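Local coordinates for flavin adenine dinucleotide synthase (Saccharomyces cerevisiae, PDB 2WSI), which adenylates flavin mononucleotide with ATP, forming the coenzyme flavin adenine dinucleotide and releasing diphosphate, at residues E32-T37 with L195-T200; G63-V68 with T200-F205; G164-D169 with V294-E299; L231-L236 with E299-I304. All blocks are in the same frame, centred on the assembly; numbering follows the deposited sequence.

Contact 1 (E32-T37 with L195-T200); sequences EAIRLT and LHWDLT
Thr-37 OG1 has two polar partners from one stretch of chain: Trp-197 NE1 donates to it at 2.9 Å (N-H...O angle 145°), and it also bonds to the carbonyl of Pro-193, just ahead of 195-200. The indole N-H lies near a second acceptor, Ala-33 O, at 3.3 Å from Trp-197 NE1, but the angle of 129° makes this bond weak. The hydroxyl comes to the edge of the indole, slightly tilted from its plane, and the two side chains cross at about a right angle. Ala-33 supplies the packing over one face, its CB standing 3.7 Å from the centroid of the five-membered ring in a CH-pi contact. With CG beside the backbone N of Trp-197 (chi1 -80°), the indole swings from the loop onto helix 25-45, where Ile-34 CG1 meets Trp-197 CZ2 at 3.7 Å. At the outer margin, Leu-36 CD2 approaches His-196 CD2 obliquely at 3.4 Å. Putting an alanine in place of Trp-197 would probably leave Thr-37 OG1 without its N-H donor and open a gap between Ala-33, Ile-34 and the neighbouring Ile-202 and Phe-205. Next along the chain, Asp-198 is the N-cap of helix 199-209, its OD1 taking the backbone N of Asn-201 and, at 2.7 Å, Thr-200 OG1. In this member of the PAPS reductase family, the loop leading into that helix thus packs its indole on helix 25-45 through a CH-pi contact and an N-H bond.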
# COMPACT_ATOMS: atom_id res chain seq x y z
N GLU A 32 2.88 -3.99 -16.57
CA GLU A 32 3.93 -4.97 -16.34
C GLU A 32 4.24 -5.19 -14.85
O GLU A 32 4.50 -6.33 -14.43
CB GLU A 32 5.23 -4.56 -17.02
CG GLU A 32 6.37 -5.53 -16.70
CD GLU A 32 7.69 -5.13 -17.35
OE1 GLU A 32 8.31 -4.14 -16.87
OE2 GLU A 32 8.11 -5.80 -18.33
N ALA A 33 4.30 -4.11 -14.07
CA ALA A 33 4.58 -4.27 -12.64
C ALA A 33 3.47 -5.09 -11.95
O ALA A 33 3.72 -5.87 -11.01
CB ALA A 33 4.72 -2.91 -11.99
N ILE A 34 2.24 -4.87 -12.40
CA ILE A 34 1.09 -5.63 -11.89
C ILE A 34 1.26 -7.11 -12.21
O ILE A 34 1.11 -7.98 -11.35
CB ILE A 34 -0.23 -5.11 -12.49
CG1 ILE A 34 -0.60 -3.76 -11.85
CG2 ILE A 34 -1.39 -6.08 -12.23
CD1 ILE A 34 -1.72 -3.05 -12.58
N ARG A 35 1.58 -7.42 -13.46
CA ARG A 35 1.72 -8.82 -13.84
C ARG A 35 2.80 -9.55 -13.08
O ARG A 35 2.62 -10.70 -12.69
CB ARG A 35 1.96 -8.95 -15.34
CG ARG A 35 0.64 -8.87 -16.09
CD ARG A 35 0.83 -9.22 -17.54
NE ARG A 35 1.27 -8.03 -18.24
CZ ARG A 35 0.45 -7.26 -18.93
NH1 ARG A 35 -0.82 -7.60 -19.05
NH2 ARG A 35 0.91 -6.18 -19.54
N LEU A 36 3.91 -8.89 -12.82
CA LEU A 36 4.97 -9.53 -12.07
C LEU A 36 4.58 -9.74 -10.59
O LEU A 36 4.82 -10.80 -10.03
CB LEU A 36 6.22 -8.68 -12.12
CG LEU A 36 7.40 -9.25 -11.34
CD1 LEU A 36 7.80 -10.66 -11.86
CD2 LEU A 36 8.55 -8.26 -11.49
N THR A 37 4.06 -8.71 -9.95
CA THR A 37 3.60 -8.86 -8.56
C THR A 37 2.58 -10.01 -8.44
O THR A 37 2.67 -10.84 -7.52
CB THR A 37 2.98 -7.55 -8.05
OG1 THR A 37 4.00 -6.54 -7.98
CG2 THR A 37 2.38 -7.74 -6.66
N LEU A 195 8.52 -5.04 -4.85
CA LEU A 195 9.86 -4.48 -4.87
C LEU A 195 10.24 -3.73 -6.15
O LEU A 195 11.05 -2.82 -6.09
CB LEU A 195 10.91 -5.57 -4.65
CG LEU A 195 11.13 -5.98 -3.20
CD1 LEU A 195 12.16 -7.12 -3.16
CD2 LEU A 195 11.57 -4.77 -2.33
N HIS A 196 9.67 -4.10 -7.29
CA HIS A 196 10.06 -3.46 -8.56
C HIS A 196 9.13 -2.31 -8.97
O HIS A 196 9.27 -1.75 -10.06
CB HIS A 196 10.13 -4.51 -9.67
CG HIS A 196 11.00 -5.68 -9.32
ND1 HIS A 196 12.33 -5.53 -8.97
CD2 HIS A 196 10.72 -6.99 -9.19
CE1 HIS A 196 12.84 -6.71 -8.68
NE2 HIS A 196 11.88 -7.62 -8.82
N TRP A 197 8.20 -1.93 -8.10
CA TRP A 197 7.33 -0.79 -8.41
C TRP A 197 8.06 0.54 -8.25
O TRP A 197 8.75 0.79 -7.25
CB TRP A 197 6.09 -0.83 -7.48
CG TRP A 197 5.10 -1.79 -7.97
CD1 TRP A 197 5.24 -3.15 -8.09
CD2 TRP A 197 3.77 -1.49 -8.40
NE1 TRP A 197 4.07 -3.71 -8.58
CE2 TRP A 197 3.15 -2.71 -8.76
CE3 TRP A 197 3.02 -0.30 -8.48
CZ2 TRP A 197 1.86 -2.77 -9.24
CZ3 TRP A 197 1.75 -0.36 -8.94
CH2 TRP A 197 1.16 -1.59 -9.31
N ASP A 198 7.88 1.44 -9.21
CA ASP A 198 8.39 2.78 -8.99
C ASP A 198 7.26 3.75 -8.66
O ASP A 198 6.07 3.38 -8.65
CB ASP A 198 9.25 3.28 -10.16
CG ASP A 198 8.48 3.47 -11.44
OD1 ASP A 198 7.26 3.79 -11.42
OD2 ASP A 198 9.12 3.31 -12.51
N LEU A 199 7.64 4.98 -8.35
CA LEU A 199 6.69 5.94 -7.80
C LEU A 199 5.57 6.23 -8.80
O LEU A 199 4.40 6.36 -8.44
CB LEU A 199 7.43 7.22 -7.39
CG LEU A 199 6.56 8.32 -6.78
CD1 LEU A 199 5.72 7.77 -5.61
CD2 LEU A 199 7.48 9.48 -6.33
N THR A 200 5.91 6.31 -10.08
CA THR A 200 4.88 6.58 -11.08
C THR A 200 3.87 5.42 -11.17
O THR A 200 2.69 5.65 -11.41
CB THR A 200 5.48 6.86 -12.50
OG1 THR A 200 6.22 5.72 -12.93
CG2 THR A 200 6.42 8.04 -12.46

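Contact 2 (G63-V68 with T200-F205); sequences GKDCQV and TNIWSF. With SO4 (sulfate ion), chain B.
The sequence Gly-Gly-Lys-Asp-Cys, running from the loop after strand 56-59 into the first turn of helix 64-87, is consistent with the PP-loop of the PAPS reductase family, an anion-binding turn at a helix start, and this contact packs that start against helix 199-209. The short axes of 64-68 and 200-205 pass 10.1 Å apart at 62°, a spacing bridged by aliphatic and aromatic side chains. Ile-202 touches three side chains of the other helix, each with a different carbon: its CG2 meets Lys-64 CG at 3.9 Å, its CG1 lies 3.7 Å from Asp-65 OD1, and its CD1 packs at 4.0 Å against Val-68 CB. One turn farther on, Val-68 CG1 touches Phe-205 CD2 at 3.8 Å. Asp-65 OD1 forms a salt bridge with Arg-166. Trp-203 leaves its helix pointing away, yet its ring returns far enough for Lys-64 CD to sit over one face, 3.9 Å from the six-membered centroid and 26° off the normal. Gly-63, the N-cap, has CA so near the sulfate that a side chain there would collide with it. The sulfate, probably from the crystallisation liquor, may mark where a phosphate of a substrate binds. Lys-64 carries CG between its backbone N and carbonyl carbon (chi1 61°) and bends at its last torsion, which brings NZ to sulfate O4 at 2.7 Å.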
# COMPACT_ATOMS: atom_id res chain seq x y z
N GLY A 63 -0.22 3.33 4.32
CA GLY A 63 0.51 4.13 3.33
C GLY A 63 0.18 3.71 1.89
O GLY A 63 -0.45 2.66 1.66
N LYS A 64 0.59 4.52 0.92
CA LYS A 64 0.25 4.26 -0.48
C LYS A 64 0.82 2.92 -0.94
O LYS A 64 0.16 2.21 -1.67
CB LYS A 64 0.78 5.37 -1.39
CG LYS A 64 2.31 5.54 -1.39
CD LYS A 64 2.67 6.86 -2.17
CE LYS A 64 4.18 6.92 -2.52
NZ LYS A 64 4.97 6.70 -1.29
N ASP A 65 2.04 2.59 -0.52
CA ASP A 65 2.70 1.38 -1.01
C ASP A 65 1.98 0.13 -0.48
O ASP A 65 1.67 -0.79 -1.24
CB ASP A 65 4.15 1.34 -0.55
CG ASP A 65 5.05 2.33 -1.29
OD1 ASP A 65 4.62 2.95 -2.27
OD2 ASP A 65 6.21 2.50 -0.86
N CYS A 66 1.73 0.06 0.83
CA CYS A 66 1.10 -1.18 1.28
C CYS A 66 -0.38 -1.23 0.90
O CYS A 66 -0.94 -2.32 0.74
CB CYS A 66 1.34 -1.48 2.75
SG CYS A 66 0.79 -0.25 3.70
N GLN A 67 -1.00 -0.07 0.68
CA GLN A 67 -2.35 -0.05 0.11
C GLN A 67 -2.40 -0.59 -1.33
O GLN A 67 -3.29 -1.38 -1.69
CB GLN A 67 -2.97 1.34 0.11
CG GLN A 67 -4.49 1.22 -0.20
CD GLN A 67 -5.23 2.53 -0.17
OE1 GLN A 67 -4.62 3.59 -0.08
NE2 GLN A 67 -6.55 2.46 -0.29
N VAL A 68 -1.48 -0.15 -2.19
CA VAL A 68 -1.44 -0.71 -3.54
C VAL A 68 -1.25 -2.21 -3.45
O VAL A 68 -1.95 -2.97 -4.12
CB VAL A 68 -0.33 -0.06 -4.41
CG1 VAL A 68 -0.05 -0.94 -5.66
CG2 VAL A 68 -0.76 1.34 -4.82
N THR A 200 5.91 6.31 -10.08
CA THR A 200 4.88 6.58 -11.08
C THR A 200 3.87 5.42 -11.17
O THR A 200 2.69 5.65 -11.41
CB THR A 200 5.48 6.86 -12.50
OG1 THR A 200 6.22 5.72 -12.93
CG2 THR A 200 6.42 8.04 -12.46
N ASN A 201 4.35 4.19 -11.02
CA ASN A 201 3.45 3.04 -11.06
C ASN A 201 2.49 3.11 -9.87
O ASN A 201 1.30 2.84 -10.02
CB ASN A 201 4.20 1.73 -10.95
CG ASN A 201 5.19 1.49 -12.09
OD1 ASN A 201 4.93 1.68 -13.29
ND2 ASN A 201 6.34 1.02 -11.70
N ILE A 202 3.01 3.51 -8.72
CA ILE A 202 2.20 3.53 -7.50
C ILE A 202 1.03 4.52 -7.69
O ILE A 202 -0.13 4.17 -7.53
CB ILE A 202 3.06 3.89 -6.28
CG1 ILE A 202 4.02 2.72 -5.94
CG2 ILE A 202 2.14 4.23 -5.07
CD1 ILE A 202 3.26 1.43 -5.44
N TRP A 203 1.34 5.76 -8.09
CA TRP A 203 0.28 6.75 -8.23
C TRP A 203 -0.68 6.40 -9.37
O TRP A 203 -1.89 6.60 -9.25
CB TRP A 203 0.83 8.15 -8.52
CG TRP A 203 1.62 8.82 -7.43
CD1 TRP A 203 2.85 9.41 -7.57
CD2 TRP A 203 1.24 9.03 -6.06
NE1 TRP A 203 3.25 9.96 -6.37
CE2 TRP A 203 2.28 9.75 -5.43
CE3 TRP A 203 0.12 8.70 -5.30
CZ2 TRP A 203 2.24 10.12 -4.08
CZ3 TRP A 203 0.08 9.07 -3.94
CH2 TRP A 203 1.14 9.75 -3.36
N SER A 204 -0.15 5.92 -10.48
CA SER A 204 -1.01 5.62 -11.62
C SER A 204 -2.04 4.58 -11.22
O SER A 204 -3.22 4.73 -11.51
CB SER A 204 -0.22 5.10 -12.82
OG SER A 204 -1.13 4.68 -13.81
N PHE A 205 -1.60 3.51 -10.56
CA PHE A 205 -2.53 2.46 -10.15
C PHE A 205 -3.48 2.94 -9.03
O PHE A 205 -4.69 2.72 -9.08
CB PHE A 205 -1.78 1.19 -9.71
CG PHE A 205 -2.69 0.05 -9.38
CD1 PHE A 205 -3.34 -0.65 -10.39
CD2 PHE A 205 -2.95 -0.30 -8.06
CE1 PHE A 205 -4.19 -1.71 -10.11
CE2 PHE A 205 -3.80 -1.35 -7.76
CZ PHE A 205 -4.42 -2.07 -8.79
S SO4 B . 4.67 5.62 2.08
O1 SO4 B . 5.69 5.72 3.11
O2 SO4 B . 3.65 4.68 2.54
O3 SO4 B . 4.08 6.94 1.89
O4 SO4 B . 5.24 5.05 0.87

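Contact 3 (G164-D169 with V294-E299); sequences GIRHTD and VDDTLE. With FAD (flavin-adenine dinucleotide), chain C.
Arg-166 starts with CG between its backbone N and carbonyl carbon (chi1 39°) and bends at chi2, while Glu-299 sets CG anti to N (chi1 -177°) and runs out extended; the two side chains come from opposite directions. Their flat groups are nearly coplanar, 22° apart, and meet in an uneven two-point salt bridge. Arg-166 NH1 donates to the syn lone pair of Glu-299 OE1 at 3.2 Å, whereas Arg-166 NH2 to Glu-299 OE2 is modelled at 2.5 Å, a very short value whose exact length is doubtful. Thr-168 CG2 lies over one face of the guanidinium, 3.6 Å above its plane. Asp-296 OD1 adds a long salt bridge, 3.6 Å from Arg-166 NH1; its stronger partner is the backbone N of Leu-199. This salt-bridge network joins the loop after strand 160-162 of the Rossmann-like, HUP-type domain to the C-terminal tail, and it continues through Lys-64, which takes Glu-299 OE2. At the start of the same loop, Gly-164 N gives a nearly straight hydrogen bond, 3.0 Å, to ribose O2B of the bound FAD.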
# COMPACT_ATOMS: atom_id res chain seq x y z
N GLY A 164 5.11 -4.10 2.05
CA GLY A 164 4.97 -3.30 0.84
C GLY A 164 6.22 -2.47 0.52
O GLY A 164 6.13 -1.38 -0.04
N ILE A 165 7.38 -3.01 0.86
CA ILE A 165 8.64 -2.30 0.66
C ILE A 165 8.97 -2.19 -0.83
O ILE A 165 8.65 -3.06 -1.60
CB ILE A 165 9.77 -3.04 1.41
CG1 ILE A 165 11.08 -2.23 1.42
CG2 ILE A 165 9.97 -4.41 0.81
CD1 ILE A 165 12.06 -2.69 2.54
N ARG A 166 9.56 -1.09 -1.25
CA ARG A 166 10.19 -1.10 -2.56
C ARG A 166 11.38 -0.14 -2.58
O ARG A 166 11.77 0.36 -1.56
CB ARG A 166 9.21 -0.83 -3.71
CG ARG A 166 8.16 0.19 -3.45
CD ARG A 166 7.79 1.00 -4.69
NE ARG A 166 7.23 2.19 -4.14
CZ ARG A 166 7.65 3.44 -4.30
NH1 ARG A 166 8.58 3.84 -5.17
NH2 ARG A 166 7.01 4.31 -3.59
N HIS A 167 12.00 0.04 -3.75
CA HIS A 167 13.15 0.92 -3.83
C HIS A 167 12.70 2.37 -3.90
O HIS A 167 11.98 2.77 -4.83
CB HIS A 167 14.02 0.55 -5.04
CG HIS A 167 14.55 -0.84 -4.98
ND1 HIS A 167 15.42 -1.26 -3.99
CD2 HIS A 167 14.32 -1.92 -5.76
CE1 HIS A 167 15.71 -2.53 -4.18
NE2 HIS A 167 15.07 -2.96 -5.25
N THR A 168 13.08 3.14 -2.90
CA THR A 168 12.69 4.54 -2.85
C THR A 168 13.88 5.46 -2.66
O THR A 168 13.73 6.63 -2.33
CB THR A 168 11.64 4.79 -1.75
OG1 THR A 168 12.22 4.56 -0.46
CG2 THR A 168 10.48 3.85 -1.96
N ASP A 169 15.07 4.89 -2.85
CA ASP A 169 16.29 5.65 -3.13
C ASP A 169 17.20 4.71 -3.90
O ASP A 169 16.98 3.50 -3.87
CB ASP A 169 16.95 6.15 -1.84
CG ASP A 169 17.33 5.02 -0.89
OD1 ASP A 169 17.66 3.91 -1.37
OD2 ASP A 169 17.34 5.26 0.34
N VAL A 294 6.88 12.64 -9.19
CA VAL A 294 7.16 11.37 -9.89
C VAL A 294 8.63 10.98 -9.82
O VAL A 294 9.00 9.89 -10.23
CB VAL A 294 6.74 11.37 -11.37
CG1 VAL A 294 5.22 11.31 -11.48
CG2 VAL A 294 7.32 12.57 -12.16
N ASP A 295 9.45 11.88 -9.29
CA ASP A 295 10.90 11.67 -9.28
C ASP A 295 11.22 10.84 -8.07
O ASP A 295 11.17 11.33 -6.93
CB ASP A 295 11.61 13.03 -9.26
CG ASP A 295 13.11 12.90 -9.17
OD1 ASP A 295 13.58 11.74 -9.14
OD2 ASP A 295 13.82 13.94 -9.11
N ASP A 296 11.53 9.56 -8.29
CA ASP A 296 11.71 8.63 -7.17
C ASP A 296 12.81 9.09 -6.25
O ASP A 296 12.82 8.75 -5.07
CB ASP A 296 12.06 7.21 -7.66
CG ASP A 296 10.91 6.53 -8.40
OD1 ASP A 296 10.32 5.58 -7.84
OD2 ASP A 296 10.59 6.95 -9.53
N THR A 297 13.78 9.84 -6.78
CA THR A 297 14.94 10.22 -5.98
C THR A 297 14.49 11.15 -4.86
O THR A 297 15.14 11.27 -3.82
CB THR A 297 16.07 10.94 -6.81
OG1 THR A 297 15.89 12.35 -6.71
CG2 THR A 297 16.06 10.55 -8.29
N LEU A 298 13.36 11.82 -5.08
CA LEU A 298 12.92 12.87 -4.18
C LEU A 298 11.78 12.43 -3.24
O LEU A 298 11.26 13.24 -2.48
CB LEU A 298 12.45 14.07 -5.00
CG LEU A 298 13.55 14.76 -5.83
CD1 LEU A 298 12.98 15.99 -6.56
CD2 LEU A 298 14.69 15.15 -4.93
N GLU A 299 11.42 11.15 -3.31
CA GLU A 299 10.25 10.63 -2.61
C GLU A 299 10.33 10.83 -1.10
O GLU A 299 9.33 11.13 -0.44
CB GLU A 299 10.07 9.14 -2.93
CG GLU A 299 8.83 8.49 -2.31
CD GLU A 299 8.45 7.13 -2.95
OE1 GLU A 299 9.04 6.78 -3.98
OE2 GLU A 299 7.56 6.43 -2.42
PA FAD C . 8.69 1.53 5.59
O1A FAD C . 8.24 2.94 5.83
O2A FAD C . 9.30 0.93 6.82
O5B FAD C . 7.53 0.58 4.97
C5B FAD C . 7.91 -0.64 4.35
C4B FAD C . 6.80 -1.66 4.57
O4B FAD C . 6.87 -2.16 5.89
C3B FAD C . 5.42 -1.05 4.44
O3B FAD C . 4.96 -1.09 3.11
C2B FAD C . 4.59 -1.93 5.35
O2B FAD C . 4.19 -3.10 4.68
C1B FAD C . 5.57 -2.29 6.44
N9A FAD C . 5.42 -1.33 7.54
C8A FAD C . 6.14 -0.18 7.77
N7A FAD C . 5.68 0.39 8.92
C5A FAD C . 4.67 -0.38 9.39
C6A FAD C . 3.85 -0.28 10.50
N6A FAD C . 3.95 0.73 11.38
N1A FAD C . 2.93 -1.27 10.71
C2A FAD C . 2.79 -2.34 9.86
N3A FAD C . 3.59 -2.42 8.74
C4A FAD C . 4.52 -1.47 8.54
N1 FAD C . 15.21 -4.91 7.90
C2 FAD C . 16.35 -5.67 7.93
O2 FAD C . 17.45 -5.14 7.80
N3 FAD C . 16.27 -7.03 8.10
C4 FAD C . 15.04 -7.65 8.25
O4 FAD C . 15.04 -8.87 8.39
C4X FAD C . 13.87 -6.88 8.22
N5 FAD C . 12.62 -7.45 8.37
C5X FAD C . 11.47 -6.68 8.33
C6 FAD C . 10.21 -7.24 8.47
C7 FAD C . 9.07 -6.43 8.46
C7M FAD C . 7.70 -7.01 8.63
C8 FAD C . 9.21 -5.06 8.29
C8M FAD C . 8.00 -4.17 8.25
C9 FAD C . 10.47 -4.50 8.14
C9A FAD C . 11.60 -5.30 8.17
N10 FAD C . 12.84 -4.71 8.03
C10 FAD C . 13.97 -5.50 8.03
C1' FAD C . 12.94 -3.22 7.82
C2' FAD C . 12.87 -2.88 6.32
O2' FAD C . 13.77 -3.63 5.53
C3' FAD C . 13.08 -1.40 6.03
O3' FAD C . 14.44 -1.08 6.24
C4' FAD C . 12.20 -0.54 6.92
O4' FAD C . 10.88 -1.03 6.90
C5' FAD C . 12.19 0.90 6.43
O5' FAD C . 12.07 0.91 5.02
P FAD C . 11.13 1.98 4.27
O1P FAD C . 11.20 3.31 5.00
O2P FAD C . 11.46 2.04 2.80
O3P FAD C . 9.63 1.44 4.30
O HOH W 1 13.86 9.14 -1.87

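Contact 4 (L231-L236 with E299-I304); sequences LPNPHL and ERAGRI. With FAD (flavin-adenine dinucleotide), chain C.
Gly-302 faces Asn-233 with no side chain and with an unusually close backbone, CA of Gly-302 standing 4.5 Å from CA of Asn-233. A beta-carbon built on Gly-302 would fall 2.3 Å from Leu-231 O, a collision, so the lack of a side chain permits this approach. The backbones are tied by Leu-231 N donating to Gly-302 O at 2.8 Å; the bond is bent (138°) and its donor stands 33° out of the carbonyl plane. Ala-301 CB, beside the glycine, lies against 231-236: it meets the edge of the His-235 ring at CD2, 3.6 Å away, and lies 3.7 Å from Asn-233 OD1, with Pro-234 CD nearby. Asn-233 OD1 uses an in-plane lone pair to accept His-235 N at 2.9 Å, forming an Asx turn, while ND2 reaches Leu-298 O and Thr-222 OG1. A leucine in place of Asn-233 would probably leave His-235 N without its side-chain acceptor and Leu-298 O without its amide donor. Ala-301 and Gly-302 are the middle residues of a type I beta turn from Arg-300 to Arg-303, closed by Arg-303 N to Arg-300 O at 2.9 Å. Arg-300, whose CB points away from 231-236, reaches FAD with NH1, a weak bond to phosphate O1P at 2.8 Å. Both segments lie outside the sheet: 231-236, which ends in a 3-10 turn, belongs to the long connection between helix 215-218 and helix 248-252, and the end of the modelled chain, 299-304, is a loop that comes after helix 274-279.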
# COMPACT_ATOMS: atom_id res chain seq x y z
N LEU A 231 7.25 15.37 6.74
CA LEU A 231 6.53 16.59 6.39
C LEU A 231 6.10 16.50 4.96
O LEU A 231 6.55 15.63 4.23
CB LEU A 231 7.44 17.80 6.47
CG LEU A 231 8.47 17.84 7.59
CD1 LEU A 231 9.54 18.89 7.29
CD2 LEU A 231 7.73 18.14 8.87
N PRO A 232 5.29 17.47 4.52
CA PRO A 232 4.99 17.61 3.09
C PRO A 232 6.28 17.78 2.30
O PRO A 232 7.29 18.25 2.84
CB PRO A 232 4.13 18.88 3.04
CG PRO A 232 3.61 19.05 4.44
CD PRO A 232 4.67 18.52 5.33
N ASN A 233 6.28 17.36 1.05
CA ASN A 233 7.53 17.31 0.31
C ASN A 233 7.95 18.73 -0.12
O ASN A 233 7.19 19.42 -0.78
CB ASN A 233 7.40 16.40 -0.91
CG ASN A 233 8.75 16.03 -1.50
OD1 ASN A 233 9.57 16.90 -1.80
ND2 ASN A 233 8.96 14.75 -1.73
N PRO A 234 9.16 19.17 0.27
CA PRO A 234 9.56 20.56 -0.04
C PRO A 234 9.59 20.84 -1.54
O PRO A 234 9.46 21.99 -1.95
CB PRO A 234 10.97 20.69 0.57
CG PRO A 234 11.46 19.29 0.81
CD PRO A 234 10.22 18.41 0.98
N HIS A 235 9.73 19.78 -2.34
CA HIS A 235 9.69 19.92 -3.79
C HIS A 235 8.27 20.11 -4.32
O HIS A 235 8.10 20.37 -5.52
CB HIS A 235 10.40 18.74 -4.47
CG HIS A 235 11.82 18.58 -4.03
ND1 HIS A 235 12.85 19.37 -4.51
CD2 HIS A 235 12.38 17.76 -3.11
CE1 HIS A 235 13.98 19.03 -3.92
NE2 HIS A 235 13.72 18.06 -3.06
N LEU A 236 7.26 20.03 -3.45
CA LEU A 236 5.89 20.30 -3.85
C LEU A 236 5.39 21.66 -3.34
O LEU A 236 4.23 22.02 -3.55
CB LEU A 236 4.94 19.17 -3.39
CG LEU A 236 5.32 17.81 -4.00
CD1 LEU A 236 4.32 16.72 -3.59
CD2 LEU A 236 5.40 17.89 -5.54
N GLU A 299 11.42 11.15 -3.31
CA GLU A 299 10.25 10.63 -2.61
C GLU A 299 10.33 10.83 -1.10
O GLU A 299 9.33 11.13 -0.44
CB GLU A 299 10.07 9.14 -2.93
CG GLU A 299 8.83 8.49 -2.31
CD GLU A 299 8.45 7.13 -2.95
OE1 GLU A 299 9.04 6.78 -3.98
OE2 GLU A 299 7.56 6.43 -2.42
N ARG A 300 11.51 10.66 -0.53
CA ARG A 300 11.64 10.75 0.91
C ARG A 300 12.16 12.12 1.36
O ARG A 300 12.65 12.25 2.47
CB ARG A 300 12.57 9.64 1.41
CG ARG A 300 11.99 8.24 1.19
CD ARG A 300 12.89 7.19 1.79
NE ARG A 300 12.95 7.32 3.23
CZ ARG A 300 12.19 6.62 4.08
NH1 ARG A 300 11.33 5.72 3.63
NH2 ARG A 300 12.32 6.82 5.39
N ALA A 301 12.04 13.13 0.50
CA ALA A 301 12.64 14.44 0.79
C ALA A 301 12.01 15.13 1.99
O ALA A 301 12.66 15.93 2.67
CB ALA A 301 12.60 15.34 -0.43
N GLY A 302 10.74 14.83 2.27
CA GLY A 302 10.10 15.34 3.48
C GLY A 302 10.40 14.54 4.76
O GLY A 302 9.86 14.87 5.82
N ARG A 303 11.25 13.52 4.66
CA ARG A 303 11.62 12.68 5.80
C ARG A 303 12.97 13.06 6.45
O ARG A 303 13.74 13.86 5.92
CB ARG A 303 11.68 11.22 5.36
CG ARG A 303 10.44 10.73 4.64
CD ARG A 303 9.35 10.44 5.64
NE ARG A 303 9.78 9.46 6.63
CZ ARG A 303 9.54 8.15 6.56
NH1 ARG A 303 8.86 7.66 5.54
NH2 ARG A 303 9.96 7.34 7.51
N ILE A 304 13.26 12.44 7.60
CA ILE A 304 14.52 12.60 8.35
C ILE A 304 14.48 13.87 9.18
O ILE A 304 13.51 14.62 9.13
CB ILE A 304 15.78 12.61 7.43
CG1 ILE A 304 16.06 11.20 6.90
CG2 ILE A 304 17.01 13.14 8.17
CD1 ILE A 304 15.16 10.78 5.76
PA FAD C . 8.69 1.53 5.59
O1A FAD C . 8.24 2.94 5.83
O2A FAD C . 9.30 0.93 6.82
O5B FAD C . 7.53 0.58 4.97
C5B FAD C . 7.91 -0.64 4.35
C4B FAD C . 6.80 -1.66 4.57
O4B FAD C . 6.87 -2.16 5.89
C3B FAD C . 5.42 -1.05 4.44
O3B FAD C . 4.96 -1.09 3.11
C2B FAD C . 4.59 -1.93 5.35
O2B FAD C . 4.19 -3.10 4.68
C1B FAD C . 5.57 -2.29 6.44
N9A FAD C . 5.42 -1.33 7.54
C8A FAD C . 6.14 -0.18 7.77
N7A FAD C . 5.68 0.39 8.92
C5A FAD C . 4.67 -0.38 9.39
C6A FAD C . 3.85 -0.28 10.50
N6A FAD C . 3.95 0.73 11.38
N1A FAD C . 2.93 -1.27 10.71
C2A FAD C . 2.79 -2.34 9.86
N3A FAD C . 3.59 -2.42 8.74
C4A FAD C . 4.52 -1.47 8.54
N1 FAD C . 15.21 -4.91 7.90
C2 FAD C . 16.35 -5.67 7.93
O2 FAD C . 17.45 -5.14 7.80
N3 FAD C . 16.27 -7.03 8.10
C4 FAD C . 15.04 -7.65 8.25
O4 FAD C . 15.04 -8.87 8.39
C4X FAD C . 13.87 -6.88 8.22
N5 FAD C . 12.62 -7.45 8.37
C5X FAD C . 11.47 -6.68 8.33
C6 FAD C . 10.21 -7.24 8.47
C7 FAD C . 9.07 -6.43 8.46
C7M FAD C . 7.70 -7.01 8.63
C8 FAD C . 9.21 -5.06 8.29
C8M FAD C . 8.00 -4.17 8.25
C9 FAD C . 10.47 -4.50 8.14
C9A FAD C . 11.60 -5.30 8.17
N10 FAD C . 12.84 -4.71 8.03
C10 FAD C . 13.97 -5.50 8.03
C1' FAD C . 12.94 -3.22 7.82
C2' FAD C . 12.87 -2.88 6.32
O2' FAD C . 13.77 -3.63 5.53
C3' FAD C . 13.08 -1.40 6.03
O3' FAD C . 14.44 -1.08 6.24
C4' FAD C . 12.20 -0.54 6.92
O4' FAD C . 10.88 -1.03 6.90
C5' FAD C . 12.19 0.90 6.43
O5' FAD C . 12.07 0.91 5.02
P FAD C . 11.13 1.98 4.27
O1P FAD C . 11.20 3.31 5.00
O2P FAD C . 11.46 2.04 2.80
O3P FAD C . 9.63 1.44 4.30

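Contact 2 is the most buried of the four, its centre about 6 Å from that of the chain, and joins two helices mainly by aliphatic and CH-pi packing. Contact 1 shares helix 199-209 and extends that apolar layer outward, where Trp-197 packs on Ile-202 and Val-68, but adds indole hydrogen bonds. Contacts 3 and 4 lie farther out, in loops without a common helix; they share Glu-299 and both touch FAD, at the ribose and the phosphate. Contact 3 is chiefly ionic, whereas contact 4 joins a single backbone bond to close packing round Gly-302 and Ala-301. Salt bridges between contacts 2 and 3 connect the helical core with the tail.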